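Local structure of luciferase-like monooxygenase (Streptomyces bottropensis, 4US5) at residues B[226-240]-B[286-298]. The protein probably acts as a flavin-dependent monooxygenase of the bacterial luciferase family, inserting oxygen from O2 into an organic substrate. Numbering follows the deposited sequence.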
ATOM      1  N   VAL B 226     -16.600  13.266  15.629  1.00 17.27           N
ATOM      2  CA  VAL B 226     -17.672  13.005  14.717  1.00 16.79           C
ATOM      3  C   VAL B 226     -18.551  14.240  14.610  1.00 17.17           C
ATOM      4  O   VAL B 226     -18.943  14.871  15.636  1.00 15.20           O
ATOM      5  CB  VAL B 226     -18.517  11.810  15.169  1.00 17.16           C
ATOM      6  CG1 VAL B 226     -19.826  11.745  14.428  1.00 17.12           C
ATOM      7  CG2 VAL B 226     -17.761  10.534  14.981  1.00 18.96           C
ATOM      8  N   VAL B 227     -18.832  14.637  13.375  1.00 16.63           N
ATOM      9  CA  VAL B 227     -19.715  15.751  13.137  1.00 17.55           C
ATOM     10  C   VAL B 227     -20.745  15.361  12.104  1.00 18.86           C
ATOM     11  O   VAL B 227     -20.419  14.724  11.099  1.00 16.88           O
ATOM     12  CB  VAL B 227     -18.958  16.981  12.624  1.00 17.80           C
ATOM     13  CG1 VAL B 227     -19.893  18.164  12.409  1.00 20.49           C
ATOM     14  CG2 VAL B 227     -17.818  17.335  13.558  1.00 19.98           C
ATOM     15  N   CYS B 228     -21.986  15.744  12.366  1.00 18.61           N
ATOM     16  CA  CYS B 228     -23.072  15.576  11.425  1.00 19.17           C
ATOM     17  C   CYS B 228     -23.750  16.931  11.235  1.00 17.76           C
ATOM     18  O   CYS B 228     -24.529  17.387  12.091  1.00 19.22           O
ATOM     19  CB  CYS B 228     -24.048  14.535  11.984  1.00 19.84           C
ATOM     20  SG  CYS B 228     -25.415  14.154  10.894  1.00 23.16           S
ATOM     21  N   CYS B 229     -23.376  17.620  10.154  1.00 18.60           N
ATOM     22  CA  CYS B 229     -23.810  18.988   9.894  1.00 19.28           C
ATOM     23  C   CYS B 229     -24.747  19.037   8.668  1.00 21.28           C
ATOM     24  O   CYS B 229     -24.531  18.341   7.662  1.00 22.06           O
ATOM     25  CB  CYS B 229     -22.610  19.889   9.691  1.00 19.94           C
ATOM     26  SG  CYS B 229     -23.023  21.621   9.403  1.00 21.35           S
ATOM     27  N   ALA B 230     -25.824  19.808   8.774  1.00 20.18           N
ATOM     28  CA  ALA B 230     -26.726  20.042   7.639  1.00 20.07           C
ATOM     29  C   ALA B 230     -27.245  21.466   7.773  1.00 21.78           C
ATOM     30  O   ALA B 230     -26.926  22.139   8.738  1.00 22.42           O
ATOM     31  CB  ALA B 230     -27.868  19.081   7.640  1.00 19.91           C
ATOM     32  N   GLU B 231     -27.974  21.929   6.764  1.00 22.86           N
ATOM     33  CA  GLU B 231     -28.311  23.351   6.690  1.00 27.78           C
ATOM     34  C   GLU B 231     -29.119  23.800   7.906  1.00 25.43           C
ATOM     35  O   GLU B 231     -28.986  24.917   8.326  1.00 26.18           O
ATOM     36  CB  GLU B 231     -29.030  23.660   5.390  1.00 31.45           C
ATOM     37  CG  GLU B 231     -29.161  25.155   5.113  1.00 40.81           C
ATOM     38  CD  GLU B 231     -27.828  25.825   4.721  1.00 50.08           C
ATOM     39  OE1 GLU B 231     -27.390  25.602   3.559  1.00 54.88           O
ATOM     40  OE2 GLU B 231     -27.224  26.581   5.554  1.00 56.42           O
ATOM     41  N   THR B 232     -29.946  22.913   8.440  1.00 24.69           N
ATOM     42  CA  THR B 232     -30.823  23.242   9.601  1.00 26.56           C
ATOM     43  C   THR B 232     -30.667  22.150  10.638  1.00 27.87           C
ATOM     44  O   THR B 232     -30.261  21.034  10.298  1.00 23.74           O
ATOM     45  CB  THR B 232     -32.319  23.281   9.184  1.00 25.44           C
ATOM     46  OG1 THR B 232     -32.709  21.999   8.697  1.00 25.04           O
ATOM     47  CG2 THR B 232     -32.584  24.342   8.117  1.00 28.70           C
ATOM     48  N   ASP B 233     -30.987  22.460  11.895  1.00 26.05           N
ATOM     49  CA  ASP B 233     -30.946  21.489  12.965  1.00 26.82           C
ATOM     50  C   ASP B 233     -31.822  20.278  12.661  1.00 26.63           C
ATOM     51  O   ASP B 233     -31.442  19.158  12.955  1.00 26.85           O
ATOM     52  CB  ASP B 233     -31.359  22.119  14.329  1.00 29.28           C
ATOM     53  CG  ASP B 233     -30.273  23.103  14.930  1.00 35.76           C
ATOM     54  OD1 ASP B 233     -29.036  22.829  14.867  1.00 29.78           O
ATOM     55  OD2 ASP B 233     -30.684  24.151  15.518  1.00 30.20           O
ATOM     56  N   ALA B 234     -32.996  20.505  12.055  1.00 26.42           N
ATOM     57  CA  ALA B 234     -33.908  19.409  11.757  1.00 25.73           C
ATOM     58  C   ALA B 234     -33.286  18.459  10.717  1.00 23.58           C
ATOM     59  O   ALA B 234     -33.427  17.251  10.821  1.00 29.61           O
ATOM     60  CB  ALA B 234     -35.242  19.925  11.229  1.00 26.92           C
ATOM     61  N   GLU B 235     -32.698  19.014   9.673  1.00 23.61           N
ATOM     62  CA  GLU B 235     -32.084  18.170   8.646  1.00 23.16           C
ATOM     63  C   GLU B 235     -30.861  17.427   9.264  1.00 21.09           C
ATOM     64  O   GLU B 235     -30.641  16.256   8.993  1.00 20.75           O
ATOM     65  CB  GLU B 235     -31.678  18.975   7.425  1.00 26.08           C
ATOM     66  CG  GLU B 235     -31.114  18.112   6.281  1.00 31.86           C
ATOM     67  CD  GLU B 235     -32.050  16.979   5.797  1.00 36.66           C
ATOM     68  OE1 GLU B 235     -33.295  17.055   5.931  1.00 38.41           O
ATOM     69  OE2 GLU B 235     -31.522  16.023   5.204  1.00 42.77           O
ATOM     70  N   ALA B 236     -30.102  18.117  10.095  1.00 21.43           N
ATOM     71  CA  ALA B 236     -28.955  17.463  10.775  1.00 21.08           C
ATOM     72  C   ALA B 236     -29.442  16.291  11.594  1.00 22.87           C
ATOM     73  O   ALA B 236     -28.792  15.227  11.612  1.00 19.16           O
ATOM     74  CB  ALA B 236     -28.211  18.440  11.660  1.00 22.67           C
ATOM     75  N   GLN B 237     -30.569  16.455  12.317  1.00 23.11           N
ATOM     76  CA  GLN B 237     -31.070  15.350  13.162  1.00 23.05           C
ATOM     77  C   GLN B 237     -31.492  14.164  12.332  1.00 21.68           C
ATOM     78  O   GLN B 237     -31.288  13.019  12.725  1.00 22.90           O
ATOM     79  CB  GLN B 237     -32.249  15.800  14.041  1.00 25.53           C
ATOM     80  CG  GLN B 237     -31.824  16.675  15.219  1.00 28.47           C
ATOM     81  CD  GLN B 237     -30.877  15.966  16.161  1.00 27.37           C
ATOM     82  OE1 GLN B 237     -31.065  14.789  16.493  1.00 34.55           O
ATOM     83  NE2 GLN B 237     -29.865  16.661  16.586  1.00 29.35           N
ATOM     84  N   ARG B 238     -32.078  14.426  11.170  1.00 22.62           N
ATOM     85  CA  ARG B 238     -32.460  13.364  10.257  1.00 23.42           C
ATOM     86  C   ARG B 238     -31.203  12.563   9.803  1.00 21.17           C
ATOM     87  O   ARG B 238     -31.182  11.332   9.878  1.00 24.86           O
ATOM     88  CB  ARG B 238     -33.172  13.921   9.036  1.00 25.37           C
ATOM     89  CG  ARG B 238     -33.459  12.901   7.937  1.00 28.16           C
ATOM     90  CD  ARG B 238     -34.011  13.539   6.663  1.00 30.50           C
ATOM     91  NE  ARG B 238     -33.911  12.574   5.555  1.00 33.99           N
ATOM     92  CZ  ARG B 238     -32.854  12.391   4.770  1.00 35.31           C
ATOM     93  NH1 ARG B 238     -31.798  13.190   4.827  1.00 35.38           N
ATOM     94  NH2 ARG B 238     -32.892  11.438   3.850  1.00 39.95           N
ATOM     95  N   VAL B 239     -30.188  13.277   9.350  1.00 22.19           N
ATOM     96  CA  VAL B 239     -28.926  12.619   8.884  1.00 20.12           C
ATOM     97  C   VAL B 239     -28.263  11.826  10.067  1.00 19.54           C
ATOM     98  O   VAL B 239     -27.749  10.714   9.883  1.00 18.58           O
ATOM     99  CB  VAL B 239     -27.952  13.652   8.257  1.00 21.66           C
ATOM    100  CG1 VAL B 239     -26.646  12.976   7.828  1.00 22.29           C
ATOM    101  CG2 VAL B 239     -28.601  14.336   7.066  1.00 21.66           C
ATOM    102  N   TYR B 240     -28.358  12.367  11.281  1.00 19.05           N
ATOM    103  CA  TYR B 240     -27.793  11.757  12.487  1.00 19.76           C
ATOM    104  C   TYR B 240     -28.502  10.475  12.931  1.00 19.26           C
ATOM    105  O   TYR B 240     -27.927   9.665  13.622  1.00 19.77           O
ATOM    106  CB  TYR B 240     -27.873  12.791  13.635  1.00 18.29           C
ATOM    107  CG  TYR B 240     -27.326  12.364  14.950  1.00 18.97           C
ATOM    108  CD1 TYR B 240     -26.054  11.796  15.067  1.00 17.72           C
ATOM    109  CD2 TYR B 240     -28.047  12.611  16.130  1.00 18.18           C
ATOM    110  CE1 TYR B 240     -25.536  11.438  16.302  1.00 17.36           C
ATOM    111  CE2 TYR B 240     -27.516  12.285  17.376  1.00 19.48           C
ATOM    112  CZ  TYR B 240     -26.272  11.708  17.454  1.00 19.08           C
ATOM    113  OH  TYR B 240     -25.782  11.359  18.687  1.00 21.97           O
ATOM    114  N   TYR B 286     -21.015  12.900  19.820  1.00 18.38           N
ATOM    115  CA  TYR B 286     -21.120  13.217  18.410  1.00 18.09           C
ATOM    116  C   TYR B 286     -21.769  14.594  18.289  1.00 17.74           C
ATOM    117  O   TYR B 286     -22.790  14.881  18.934  1.00 19.24           O
ATOM    118  CB  TYR B 286     -21.998  12.183  17.699  1.00 18.88           C
ATOM    119  CG  TYR B 286     -21.543  10.753  17.855  1.00 19.34           C
ATOM    120  CD1 TYR B 286     -20.202  10.416  17.915  1.00 19.26           C
ATOM    121  CD2 TYR B 286     -22.473   9.719  17.910  1.00 21.61           C
ATOM    122  CE1 TYR B 286     -19.804   9.099  18.017  1.00 19.69           C
ATOM    123  CE2 TYR B 286     -22.075   8.391  18.013  1.00 21.20           C
ATOM    124  CZ  TYR B 286     -20.756   8.091  18.083  1.00 20.25           C
ATOM    125  OH  TYR B 286     -20.339   6.802  18.185  1.00 21.27           O
ATOM    126  N   VAL B 287     -21.166  15.452  17.478  1.00 17.60           N
ATOM    127  CA  VAL B 287     -21.597  16.836  17.354  1.00 16.77           C
ATOM    128  C   VAL B 287     -22.505  16.987  16.170  1.00 18.01           C
ATOM    129  O   VAL B 287     -22.097  16.729  15.024  1.00 17.49           O
ATOM    130  CB  VAL B 287     -20.384  17.752  17.239  1.00 17.39           C
ATOM    131  CG1 VAL B 287     -20.799  19.202  17.001  1.00 18.16           C
ATOM    132  CG2 VAL B 287     -19.547  17.637  18.498  1.00 18.12           C
ATOM    133  N   VAL B 288     -23.729  17.466  16.425  1.00 17.46           N
ATOM    134  CA  VAL B 288     -24.791  17.471  15.418  1.00 20.79           C
ATOM    135  C   VAL B 288     -25.463  18.831  15.374  1.00 22.39           C
ATOM    136  O   VAL B 288     -25.721  19.432  16.439  1.00 20.97           O
ATOM    137  CB  VAL B 288     -25.879  16.437  15.745  1.00 21.65           C
ATOM    138  CG1 VAL B 288     -26.967  16.422  14.668  1.00 21.86           C
ATOM    139  CG2 VAL B 288     -25.271  15.060  15.922  1.00 24.25           C
ATOM    140  N   GLY B 289     -25.788  19.301  14.176  1.00 20.80           N
ATOM    141  CA  GLY B 289     -26.624  20.491  14.031  1.00 21.70           C
ATOM    142  C   GLY B 289     -26.404  21.306  12.791  1.00 22.69           C
ATOM    143  O   GLY B 289     -25.704  20.890  11.844  1.00 20.29           O
ATOM    144  N   SER B 290     -26.984  22.514  12.816  1.00 20.16           N
ATOM    145  CA  SER B 290     -26.766  23.511  11.800  1.00 21.42           C
ATOM    146  C   SER B 290     -25.322  23.972  11.803  1.00 20.43           C
ATOM    147  O   SER B 290     -24.589  23.722  12.763  1.00 21.75           O
ATOM    148  CB  SER B 290     -27.680  24.718  12.080  1.00 24.07           C
ATOM    149  OG  SER B 290     -27.245  25.344  13.263  1.00 24.10           O
ATOM    150  N   PRO B 291     -24.877  24.652  10.718  1.00 20.41           N
ATOM    151  CA  PRO B 291     -23.520  25.130  10.688  1.00 21.86           C
ATOM    152  C   PRO B 291     -23.147  25.999  11.886  1.00 22.49           C
ATOM    153  O   PRO B 291     -22.085  25.794  12.489  1.00 22.40           O
ATOM    154  CB  PRO B 291     -23.459  25.950   9.384  1.00 21.03           C
ATOM    155  CG  PRO B 291     -24.507  25.360   8.531  1.00 22.69           C
ATOM    156  CD  PRO B 291     -25.606  25.000   9.481  1.00 22.11           C
ATOM    157  N   ASP B 292     -23.997  26.962  12.231  1.00 22.86           N
ATOM    158  CA  ASP B 292     -23.709  27.828  13.388  1.00 25.10           C
ATOM    159  C   ASP B 292     -23.610  27.029  14.668  1.00 23.95           C
ATOM    160  O   ASP B 292     -22.724  27.259  15.469  1.00 23.02           O
ATOM    161  CB  ASP B 292     -24.781  28.915  13.551  1.00 28.71           C
ATOM    162  CG  ASP B 292     -24.619  30.049  12.566  1.00 33.06           C
ATOM    163  OD1 ASP B 292     -23.620  30.062  11.788  1.00 31.39           O
ATOM    164  OD2 ASP B 292     -25.538  30.897  12.521  1.00 34.50           O
ATOM    165  N   ARG B 293     -24.513  26.094  14.873  1.00 22.22           N
ATOM    166  CA  ARG B 293     -24.528  25.330  16.130  1.00 25.35           C
ATOM    167  C   ARG B 293     -23.262  24.473  16.250  1.00 22.91           C
ATOM    168  O   ARG B 293     -22.610  24.472  17.291  1.00 19.57           O
ATOM    169  CB  ARG B 293     -25.763  24.434  16.253  1.00 26.98           C
ATOM    170  CG  ARG B 293     -25.781  23.631  17.552  1.00 31.61           C
ATOM    171  CD  ARG B 293     -26.859  22.558  17.632  1.00 33.43           C
ATOM    172  NE  ARG B 293     -28.176  23.142  17.531  1.00 34.21           N
ATOM    173  CZ  ARG B 293     -28.793  23.796  18.517  1.00 42.13           C
ATOM    174  NH1 ARG B 293     -28.207  23.954  19.710  1.00 36.45           N
ATOM    175  NH2 ARG B 293     -30.010  24.303  18.307  1.00 42.05           N
ATOM    176  N   VAL B 294     -22.931  23.749  15.183  1.00 21.22           N
ATOM    177  CA  VAL B 294     -21.743  22.888  15.237  1.00 21.43           C
ATOM    178  C   VAL B 294     -20.482  23.742  15.341  1.00 18.81           C
ATOM    179  O   VAL B 294     -19.602  23.412  16.095  1.00 18.29           O
ATOM    180  CB  VAL B 294     -21.670  21.793  14.129  1.00 22.94           C
ATOM    181  CG1 VAL B 294     -23.005  21.063  14.019  1.00 22.07           C
ATOM    182  CG2 VAL B 294     -21.302  22.391  12.809  1.00 24.35           C
ATOM    183  N   ARG B 295     -20.435  24.883  14.648  1.00 18.79           N
ATOM    184  CA  ARG B 295     -19.261  25.767  14.703  1.00 19.00           C
ATOM    185  C   ARG B 295     -19.025  26.221  16.144  1.00 20.31           C
ATOM    186  O   ARG B 295     -17.912  26.121  16.684  1.00 18.99           O
ATOM    187  CB  ARG B 295     -19.462  26.982  13.787  1.00 20.52           C
ATOM    188  CG  ARG B 295     -18.335  28.005  13.857  1.00 22.87           C
ATOM    189  CD  ARG B 295     -18.801  29.383  13.364  1.00 26.18           C
ATOM    190  NE  ARG B 295     -19.840  29.921  14.234  1.00 29.95           N
ATOM    191  CZ  ARG B 295     -20.722  30.860  13.908  1.00 34.51           C
ATOM    192  NH1 ARG B 295     -20.736  31.401  12.696  1.00 36.56           N
ATOM    193  NH2 ARG B 295     -21.613  31.262  14.808  1.00 32.88           N
ATOM    194  N   ASP B 296     -20.101  26.659  16.787  1.00 20.83           N
ATOM    195  CA  ASP B 296     -19.975  27.185  18.163  1.00 22.33           C
ATOM    196  C   ASP B 296     -19.549  26.088  19.130  1.00 20.74           C
ATOM    197  O   ASP B 296     -18.664  26.295  19.973  1.00 21.47           O
ATOM    198  CB  ASP B 296     -21.297  27.815  18.609  1.00 25.31           C
ATOM    199  CG  ASP B 296     -21.619  29.107  17.875  1.00 30.00           C
ATOM    200  OD1 ASP B 296     -20.742  29.660  17.164  1.00 31.18           O
ATOM    201  OD2 ASP B 296     -22.763  29.568  17.988  1.00 34.42           O
ATOM    202  N   GLN B 297     -20.173  24.919  19.030  1.00 20.90           N
ATOM    203  CA  GLN B 297     -19.844  23.807  19.910  1.00 21.06           C
ATOM    204  C   GLN B 297     -18.390  23.382  19.720  1.00 20.39           C
ATOM    205  O   GLN B 297     -17.641  23.164  20.684  1.00 22.49           O
ATOM    206  CB  GLN B 297     -20.786  22.628  19.645  1.00 22.72           C
ATOM    207  CG  GLN B 297     -20.524  21.395  20.479  1.00 23.13           C
ATOM    208  CD  GLN B 297     -20.828  21.610  21.975  1.00 29.81           C
ATOM    209  OE1 GLN B 297     -21.969  21.506  22.399  1.00 28.90           O
ATOM    210  NE2 GLN B 297     -19.796  21.921  22.761  1.00 28.70           N
ATOM    211  N   LEU B 298     -17.983  23.241  18.462  1.00 20.13           N
ATOM    212  CA  LEU B 298     -16.655  22.739  18.169  1.00 20.01           C
ATOM    213  C   LEU B 298     -15.576  23.735  18.546  1.00 18.70           C
ATOM    214  O   LEU B 298     -14.523  23.359  19.025  1.00 19.13           O
ATOM    215  CB  LEU B 298     -16.533  22.370  16.672  1.00 19.33           C
ATOM    216  CG  LEU B 298     -17.320  21.146  16.234  1.00 19.49           C
ATOM    217  CD1 LEU B 298     -17.369  21.074  14.701  1.00 19.12           C
ATOM    218  CD2 LEU B 298     -16.706  19.877  16.800  1.00 21.85           C
TER
HETATM  219  O   HOH W   1     -23.668  11.949  20.864  1.00 22.30           O
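Two neighbouring parallel strands of a TIM-barrel-type fold, each turning into a helix at its C-terminal end, meet where V226 to C229 run beside Y286 to G289. The strand axes come within 4.7 Å, and bonds such as C228 N to V287 O (2.8 Å) zip the backbones together. Where the strands end, one carboxylate ties the two turns: D233, in the first turn of its helix, takes S290 N on OD1 at 2.9 Å, while R293 grips it side-on in a salt bridge, NE to OD1 (2.8 Å) and NH2 to OD2 (2.9 Å). S290 N and R293 NE reach OD1 from opposite faces of the carboxylate, whose plane is turned 44° from the guanidinium; a bend at R293 chi3 (-61°) swings the NE edge onto it. S290 is also the N-cap of its own helix, its OG accepting from R293 N, the residue whose side chain holds D233.

From the strand ends, helix 233-240 runs back over the side of the sheet that carries C228 and V288, so that Y240 comes above V288. V288 CG2 sits squarely above the Y240 ring, 3.4 Å from its centroid, a CH-pi contact. With V288 CG1 anti to the backbone N (chi1 -179°), that branch reaches instead to A236 CB and Q237 NE2. Farther along, the edge of the Y240 ring approaches Y286 CD2, and one water joins Y240 OH to Y286 N. On the other side, C229 SG packs on P291 and on V294 CG2, and V227 CG2 meets L298 CD1 tip to tip at 3.9 Å.

Helix 319-332 packs on the side that carries V227 and C229, its L329 touching V227 and V294. Strand 309-313 pairs with V227 through backbone bonds to V313, while Y286 stacks on H243 from farther along helix 233-251.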